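Local coordinates for adhesion G-protein coupled receptor G6 (Danio rerio, PDB 6V55) that acts as a cell-adhesion receptor of the G-protein coupled family, linked to myelination, and binds calcium in its large extracellular region, at residues T391-R395 with I396-R400; V115-R118 with N119-V122; T602-K606 with N607-G611. All blocks are in the same frame, centred on the assembly; numbering follows the deposited sequence.

How the contacts relate
Taken from the N terminus, the three contacts follow in series, and none nests in or crosses another. Contact 2 comes first: 115-118 with 119-122 forms a turn in the connection between strand 105-114 of one beta sheet and strand 122-123 of another. Contact 1, at 391-400, closes the hairpin of strands 380-392 and 399-410 at the edge of a five-stranded sheet. Contact 3, at 602-611, closes the hairpin of strands 600-603 and 608-614. The centres of contacts 1 and 3 lie about 85 Å apart, on opposite sides of the chain's centre. Contacts 1 and 2 approach no nearer than about 43 Å between nearest atoms. Each joins two consecutive segments, a local closure within a chain of several domains.

Contact 1: residues T391-R395 with I396-R400; sequences TVLSR and ITTTR
L393 and R400 meet at the tip of a beta hairpin, at the surface of the SEA domain, where strand 380-392 turns back into strand 399-410. The evidence for the hairpin is a reciprocal backbone pair, T391 N to R400 O at 3.0 Å and R400 N to T391 O at 2.8 Å, followed by the non-hydrogen-bonded pair V392 and T399. Beyond it L393 N bonds to T398 O at 2.9 Å. The loop ends in a type I turn from R395 to T398, closed by a long bond from T398 N to R395 O, its donor lying 67° out of the carbonyl plane.

L393 CD1 lies over one face of the R400 guanidinium, and CD2 comes within 3.7 Å of R400 NH2; the two side chains run at about a right angle. R400 reaches there because its chain leaves extended, CG opposite the backbone N (chi1 -179°), then bends at chi3. The same methyl, L393 CD1, touches T398 CG2 at 3.9 Å. Replacing L393 with an alanine would probably uncover that guanidinium face and leave T398 CG2 without its apolar neighbour. V392 CG1 meets T399 CG2 at 3.7 Å, while T399 OG1 bonds to T356.

With R400 NH1 in a salt bridge to D439, the apolar cover from L393 and the charge pairing together would restrict the guanidinium's rotation.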
loop_
_atom_site.group_PDB
_atom_site.type_symbol
_atom_site.label_atom_id
_atom_site.label_comp_id
_atom_site.label_asym_id
_atom_site.label_seq_id
_atom_site.Cartn_x
_atom_site.Cartn_y
_atom_site.Cartn_z
ATOM N N THR A 391 -50.189 1.054 1.664
ATOM C CA THR A 391 -51.078 2.167 1.961
ATOM C C THR A 391 -52.127 2.228 0.871
ATOM O O THR A 391 -51.753 2.286 -0.301
ATOM C CB THR A 391 -50.304 3.496 1.946
ATOM O OG1 THR A 391 -49.146 3.461 2.790
ATOM C CG2 THR A 391 -51.166 4.554 2.452
ATOM N N VAL A 392 -53.423 2.285 1.223
ATOM C CA VAL A 392 -54.406 2.564 0.167
ATOM C C VAL A 392 -54.363 4.042 -0.186
ATOM O O VAL A 392 -53.856 4.879 0.584
ATOM C CB VAL A 392 -55.854 2.184 0.550
ATOM C CG1 VAL A 392 -56.029 0.679 0.829
ATOM C CG2 VAL A 392 -56.396 3.061 1.638
ATOM N N LEU A 393 -54.907 4.384 -1.357
ATOM C CA LEU A 393 -55.005 5.771 -1.771
ATOM C C LEU A 393 -56.474 6.172 -1.789
ATOM O O LEU A 393 -57.178 5.997 -0.782
ATOM C CB LEU A 393 -54.316 5.949 -3.120
ATOM C CG LEU A 393 -52.897 5.333 -3.099
ATOM C CD1 LEU A 393 -52.211 5.196 -4.452
ATOM C CD2 LEU A 393 -52.001 6.034 -2.059
ATOM N N SER A 394 -56.946 6.721 -2.908
ATOM C CA SER A 394 -58.298 7.271 -2.937
ATOM C C SER A 394 -59.351 6.175 -3.098
ATOM O O SER A 394 -60.212 6.034 -2.223
ATOM C CB SER A 394 -58.431 8.330 -4.034
ATOM O OG SER A 394 -59.378 9.327 -3.663
ATOM N N ARG A 395 -59.328 5.419 -4.209
ATOM C CA ARG A 395 -60.064 4.153 -4.268
ATOM C C ARG A 395 -59.515 3.212 -3.219
ATOM O O ARG A 395 -58.299 3.142 -3.020
ATOM C CB ARG A 395 -59.934 3.447 -5.618
ATOM C CG ARG A 395 -59.941 4.319 -6.785
ATOM C CD ARG A 395 -60.791 3.737 -7.883
ATOM N NE ARG A 395 -60.968 4.730 -8.930
ATOM C CZ ARG A 395 -60.779 4.476 -10.206
ATOM N NH1 ARG A 395 -60.410 3.256 -10.575
ATOM N NH2 ARG A 395 -60.937 5.441 -11.098
ATOM N N ILE A 396 -60.414 2.499 -2.536
ATOM C CA ILE A 396 -59.978 1.631 -1.449
ATOM C C ILE A 396 -59.267 0.391 -1.971
ATOM O O ILE A 396 -58.506 -0.242 -1.237
ATOM C CB ILE A 396 -61.164 1.275 -0.533
ATOM C CG1 ILE A 396 -62.279 0.608 -1.340
ATOM C CG2 ILE A 396 -61.668 2.488 0.270
ATOM C CD1 ILE A 396 -62.370 -0.866 -1.094
ATOM N N THR A 397 -59.513 0.024 -3.213
ATOM C CA THR A 397 -58.899 -1.135 -3.834
ATOM C C THR A 397 -57.603 -0.779 -4.587
ATOM O O THR A 397 -56.986 -1.667 -5.200
ATOM C CB THR A 397 -59.971 -1.799 -4.723
ATOM O OG1 THR A 397 -59.396 -2.723 -5.597
ATOM C CG2 THR A 397 -60.697 -0.761 -5.572
ATOM N N THR A 398 -57.119 0.470 -4.464
ATOM C CA THR A 398 -55.816 0.865 -4.998
ATOM C C THR A 398 -54.847 1.104 -3.848
ATOM O O THR A 398 -55.048 2.021 -3.041
ATOM C CB THR A 398 -55.888 2.107 -5.883
ATOM O OG1 THR A 398 -56.593 1.797 -7.090
ATOM C CG2 THR A 398 -54.456 2.535 -6.267
ATOM N N THR A 399 -53.806 0.271 -3.782
ATOM C CA THR A 399 -52.714 0.435 -2.835
ATOM C C THR A 399 -51.430 0.865 -3.528
ATOM O O THR A 399 -51.142 0.459 -4.659
ATOM C CB THR A 399 -52.394 -0.849 -2.083
ATOM O OG1 THR A 399 -52.208 -1.913 -3.034
ATOM C CG2 THR A 399 -53.501 -1.174 -1.196
ATOM N N ARG A 400 -50.650 1.656 -2.793
ATOM C CA ARG A 400 -49.233 1.866 -3.031
ATOM C C ARG A 400 -48.478 0.905 -2.136
ATOM O O ARG A 400 -48.670 0.914 -0.917
ATOM C CB ARG A 400 -48.826 3.296 -2.713
ATOM C CG ARG A 400 -47.348 3.534 -2.971
ATOM C CD ARG A 400 -46.890 4.950 -2.581
ATOM N NE ARG A 400 -47.921 5.978 -2.758
ATOM C CZ ARG A 400 -48.247 6.543 -3.927
ATOM N NH1 ARG A 400 -47.639 6.174 -5.052
ATOM N NH2 ARG A 400 -49.200 7.471 -3.974
#

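Contact 2: residues V115-R118 with N119-V122; sequences VTLR and NQKV
N119 folds back over V115 and T116, and its side chain can be followed atom by atom. N119 CB packs against V115 CG2 at 3.8 Å, an apolar touch made by the valine methyl that stands opposite the valine's own backbone N. From CB the asparagine chain turns so that CG lies opposite its carbonyl carbon and beside its backbone N (chi1 -77°), which carries the amide towards T116. N119 CG is 3.7 Å from T116 OG1. At the tip, N119 ND2 comes to 3.0 Å from the same T116 OG1, while N119 OD1 merely approaches another acceptor, R118 O, at 3.9 Å and makes no bond with it.

The backbone coils through two bonds. N119 N bonds to T116 O at 3.3 Å, and Q120 N bonds to L117 O at 3.0 Å. Both donors sit well above the plane of their carbonyls, by 66° and 60°, and neither lies on a carbonyl lone pair. The Q120 side chain extends back along the T116 and L117 side of the coil, next to V115 CG1.

R118 and L117 tie the turn to the next domain, through strand 268-276 and the loop carrying D298, W299 and H301. R118 forms a salt bridge with D298, and its carbonyl oxygen accepts a hydrogen bond involving Y271 OH of that strand; L117 packs on W299 and H301.

Two successive bonds from residue i+3 back to residue i, accompanied by a short 3-10 segment at L117 and R118, are the signature of a 3-10 turn. It sits in the connection from strand 105-114, of the sheet in the CUB domain, to strand 122-123, of a sheet in the pentaxin-family region.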
loop_
_atom_site.group_PDB
_atom_site.type_symbol
_atom_site.label_atom_id
_atom_site.label_comp_id
_atom_site.label_asym_id
_atom_site.label_seq_id
_atom_site.Cartn_x
_atom_site.Cartn_y
_atom_site.Cartn_z
ATOM N N VAL A 115 -3.932 13.150 -20.215
ATOM C CA VAL A 115 -4.520 12.246 -21.194
ATOM C C VAL A 115 -4.123 12.746 -22.583
ATOM O O VAL A 115 -4.068 13.964 -22.826
ATOM C CB VAL A 115 -6.047 12.154 -20.978
ATOM C CG1 VAL A 115 -6.662 13.518 -20.836
ATOM C CG2 VAL A 115 -6.763 11.400 -22.096
ATOM N N THR A 116 -3.693 11.812 -23.442
ATOM C CA THR A 116 -3.293 12.095 -24.815
ATOM C C THR A 116 -4.421 12.769 -25.612
ATOM O O THR A 116 -5.623 12.642 -25.311
ATOM C CB THR A 116 -2.879 10.808 -25.547
ATOM O OG1 THR A 116 -4.014 9.939 -25.689
ATOM C CG2 THR A 116 -1.803 10.066 -24.808
ATOM N N LEU A 117 -4.000 13.534 -26.623
ATOM C CA LEU A 117 -4.939 14.162 -27.533
ATOM C C LEU A 117 -5.698 13.148 -28.375
ATOM O O LEU A 117 -6.845 13.421 -28.748
ATOM C CB LEU A 117 -4.196 15.151 -28.421
ATOM C CG LEU A 117 -4.970 16.356 -28.961
ATOM C CD1 LEU A 117 -5.987 16.892 -27.955
ATOM C CD2 LEU A 117 -4.049 17.500 -29.439
ATOM N N ARG A 118 -5.129 11.957 -28.604
ATOM C CA ARG A 118 -5.801 10.909 -29.363
ATOM C C ARG A 118 -6.862 10.145 -28.572
ATOM O O ARG A 118 -7.448 9.200 -29.114
ATOM C CB ARG A 118 -4.769 9.934 -29.917
ATOM C CG ARG A 118 -4.131 10.418 -31.195
ATOM C CD ARG A 118 -3.301 9.322 -31.808
ATOM N NE ARG A 118 -1.919 9.753 -31.962
ATOM C CZ ARG A 118 -1.429 10.327 -33.054
ATOM N NH1 ARG A 118 -2.204 10.538 -34.113
ATOM N NH2 ARG A 118 -0.155 10.683 -33.084
ATOM N N ASN A 119 -7.100 10.503 -27.313
ATOM C CA ASN A 119 -8.271 10.069 -26.566
ATOM C C ASN A 119 -9.276 11.193 -26.424
ATOM O O ASN A 119 -10.132 11.135 -25.540
ATOM C CB ASN A 119 -7.876 9.560 -25.173
ATOM C CG ASN A 119 -7.281 8.166 -25.211
ATOM O OD1 ASN A 119 -7.906 7.222 -25.727
ATOM N ND2 ASN A 119 -6.063 8.026 -24.679
ATOM N N GLN A 120 -9.161 12.244 -27.231
ATOM C CA GLN A 120 -10.020 13.413 -27.098
ATOM C C GLN A 120 -10.509 13.885 -28.464
ATOM O O GLN A 120 -9.778 13.837 -29.454
ATOM C CB GLN A 120 -9.286 14.570 -26.380
ATOM C CG GLN A 120 -8.963 14.324 -24.914
ATOM C CD GLN A 120 -7.953 15.290 -24.383
ATOM O OE1 GLN A 120 -6.937 15.536 -25.025
ATOM N NE2 GLN A 120 -8.208 15.839 -23.195
ATOM N N LYS A 121 -11.749 14.345 -28.507
ATOM C CA LYS A 121 -12.328 15.029 -29.653
ATOM C C LYS A 121 -12.429 16.504 -29.277
ATOM O O LYS A 121 -12.292 16.863 -28.104
ATOM C CB LYS A 121 -13.698 14.422 -30.009
ATOM C CG LYS A 121 -13.622 13.085 -30.817
ATOM C CD LYS A 121 -13.394 11.819 -29.938
ATOM C CE LYS A 121 -13.207 10.515 -30.744
ATOM N NZ LYS A 121 -12.462 9.469 -29.963
ATOM N N VAL A 122 -12.596 17.384 -30.264
ATOM C CA VAL A 122 -12.459 18.825 -30.019
ATOM C C VAL A 122 -13.644 19.575 -30.615
ATOM O O VAL A 122 -13.895 19.485 -31.821
ATOM C CB VAL A 122 -11.126 19.383 -30.564
ATOM C CG1 VAL A 122 -11.124 20.890 -30.572
ATOM C CG2 VAL A 122 -9.953 18.934 -29.694
#

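Contact 3: residues T602-K606 with N607-G611; sequences TISSK and NLVVG
V610 O receives the N-H of I603 at 2.7 Å, in a bond that is almost perfectly straight, with an N-H...O angle of 179°. The return bond, V610 N to I603 O at 2.9 Å, has its donor tilted 20° from the carbonyl plane, and the two together define I603 and V610 as an antiparallel hydrogen-bonded pair. Their side chains share one face of the sheet, where I603 CB comes to 4.1 Å from V610 CG2. The flanking pair of T602 with G611 is non-hydrogen-bonded. T602 CG2, placed opposite its backbone N, meets V609 CG2 at 3.7 Å, and both residues also touch I638 of strand 637-639.

This is a beta hairpin at the edge of a four-stranded antiparallel sheet, in which strand 608-614 also pairs with strand 671-677. I603, S605 and L608 all touch V562 of helix 555-568, so the hairpin lies where sheet meets helix, consistent with the helical and beta-sandwich halves of a GAIN domain.

Towards the turn, S605 OG lies implausibly close to L608 O as modelled, so a bond between them is doubtful in detail; S605 OG also has a weak bond to S566. S604 OG turns instead to the backbone oxygen of P636. At the tip, the neighbouring side chains of K606 and N607 run side by side, and K606 NZ donates to N607 OD1 at 2.8 Å, approaching 19° from the amide plane. N607 has further partners: its backbone N bonds to S566 OG and its side chain lies on V570 and R679.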
loop_
_atom_site.group_PDB
_atom_site.type_symbol
_atom_site.label_atom_id
_atom_site.label_comp_id
_atom_site.label_asym_id
_atom_site.label_seq_id
_atom_site.Cartn_x
_atom_site.Cartn_y
_atom_site.Cartn_z
ATOM N N THR A 602 30.181 -15.355 23.262
ATOM C CA THR A 602 29.471 -14.168 23.709
ATOM C C THR A 602 28.196 -13.996 22.889
ATOM O O THR A 602 28.215 -14.148 21.664
ATOM C CB THR A 602 30.376 -12.957 23.569
ATOM O OG1 THR A 602 31.675 -13.262 24.107
ATOM C CG2 THR A 602 29.831 -11.816 24.302
ATOM N N ILE A 603 27.074 -13.718 23.559
ATOM C CA ILE A 603 25.801 -13.477 22.881
ATOM C C ILE A 603 25.325 -12.076 23.227
ATOM O O ILE A 603 25.004 -11.794 24.385
ATOM C CB ILE A 603 24.732 -14.508 23.251
ATOM C CG1 ILE A 603 25.133 -15.889 22.766
ATOM C CG2 ILE A 603 23.466 -14.138 22.572
ATOM C CD1 ILE A 603 25.414 -16.751 23.874
ATOM N N SER A 604 25.265 -11.206 22.233
ATOM C CA SER A 604 24.965 -9.807 22.467
ATOM C C SER A 604 23.566 -9.441 21.995
ATOM O O SER A 604 22.963 -10.108 21.144
ATOM C CB SER A 604 25.980 -8.902 21.762
ATOM O OG SER A 604 25.949 -7.588 22.296
ATOM N N SER A 605 23.071 -8.345 22.556
ATOM C CA SER A 605 21.835 -7.707 22.132
ATOM C C SER A 605 21.940 -6.240 22.520
ATOM O O SER A 605 22.991 -5.795 22.996
ATOM C CB SER A 605 20.631 -8.375 22.782
ATOM O OG SER A 605 20.733 -8.211 24.183
ATOM N N LYS A 606 20.840 -5.494 22.350
ATOM C CA LYS A 606 20.864 -4.060 22.632
ATOM C C LYS A 606 20.995 -3.776 24.130
ATOM O O LYS A 606 21.851 -2.979 24.524
ATOM C CB LYS A 606 19.627 -3.385 22.033
ATOM C CG LYS A 606 19.689 -1.841 22.003
ATOM C CD LYS A 606 18.289 -1.219 22.260
ATOM C CE LYS A 606 18.343 0.218 22.814
ATOM N NZ LYS A 606 18.238 0.289 24.311
ATOM N N ASN A 607 20.231 -4.469 24.985
ATOM C CA ASN A 607 20.297 -4.213 26.426
ATOM C C ASN A 607 20.859 -5.370 27.258
ATOM O O ASN A 607 20.774 -5.317 28.496
ATOM C CB ASN A 607 18.916 -3.865 26.979
ATOM C CG ASN A 607 18.270 -2.729 26.250
ATOM O OD1 ASN A 607 18.764 -1.597 26.273
ATOM N ND2 ASN A 607 17.136 -3.012 25.611
ATOM N N LEU A 608 21.418 -6.407 26.631
ATOM C CA LEU A 608 21.810 -7.621 27.339
ATOM C C LEU A 608 22.917 -8.327 26.575
ATOM O O LEU A 608 22.726 -8.706 25.415
ATOM C CB LEU A 608 20.632 -8.580 27.494
ATOM C CG LEU A 608 20.980 -9.885 28.215
ATOM C CD1 LEU A 608 21.333 -9.635 29.657
ATOM C CD2 LEU A 608 19.875 -10.909 28.110
ATOM N N VAL A 609 24.056 -8.533 27.226
ATOM C CA VAL A 609 25.105 -9.383 26.679
ATOM C C VAL A 609 25.423 -10.460 27.706
ATOM O O VAL A 609 25.509 -10.169 28.907
ATOM C CB VAL A 609 26.347 -8.565 26.270
ATOM C CG1 VAL A 609 26.831 -7.623 27.372
ATOM C CG2 VAL A 609 27.437 -9.456 25.787
ATOM N N VAL A 610 25.454 -11.724 27.261
ATOM C CA VAL A 610 25.810 -12.827 28.149
ATOM C C VAL A 610 26.986 -13.556 27.523
ATOM O O VAL A 610 27.158 -13.578 26.298
ATOM C CB VAL A 610 24.646 -13.814 28.469
ATOM C CG1 VAL A 610 23.409 -13.073 29.011
ATOM C CG2 VAL A 610 24.271 -14.723 27.298
ATOM N N GLY A 611 27.834 -14.102 28.375
ATOM C CA GLY A 611 29.052 -14.735 27.903
ATOM C C GLY A 611 29.403 -15.919 28.766
ATOM O O GLY A 611 29.126 -15.941 29.969
#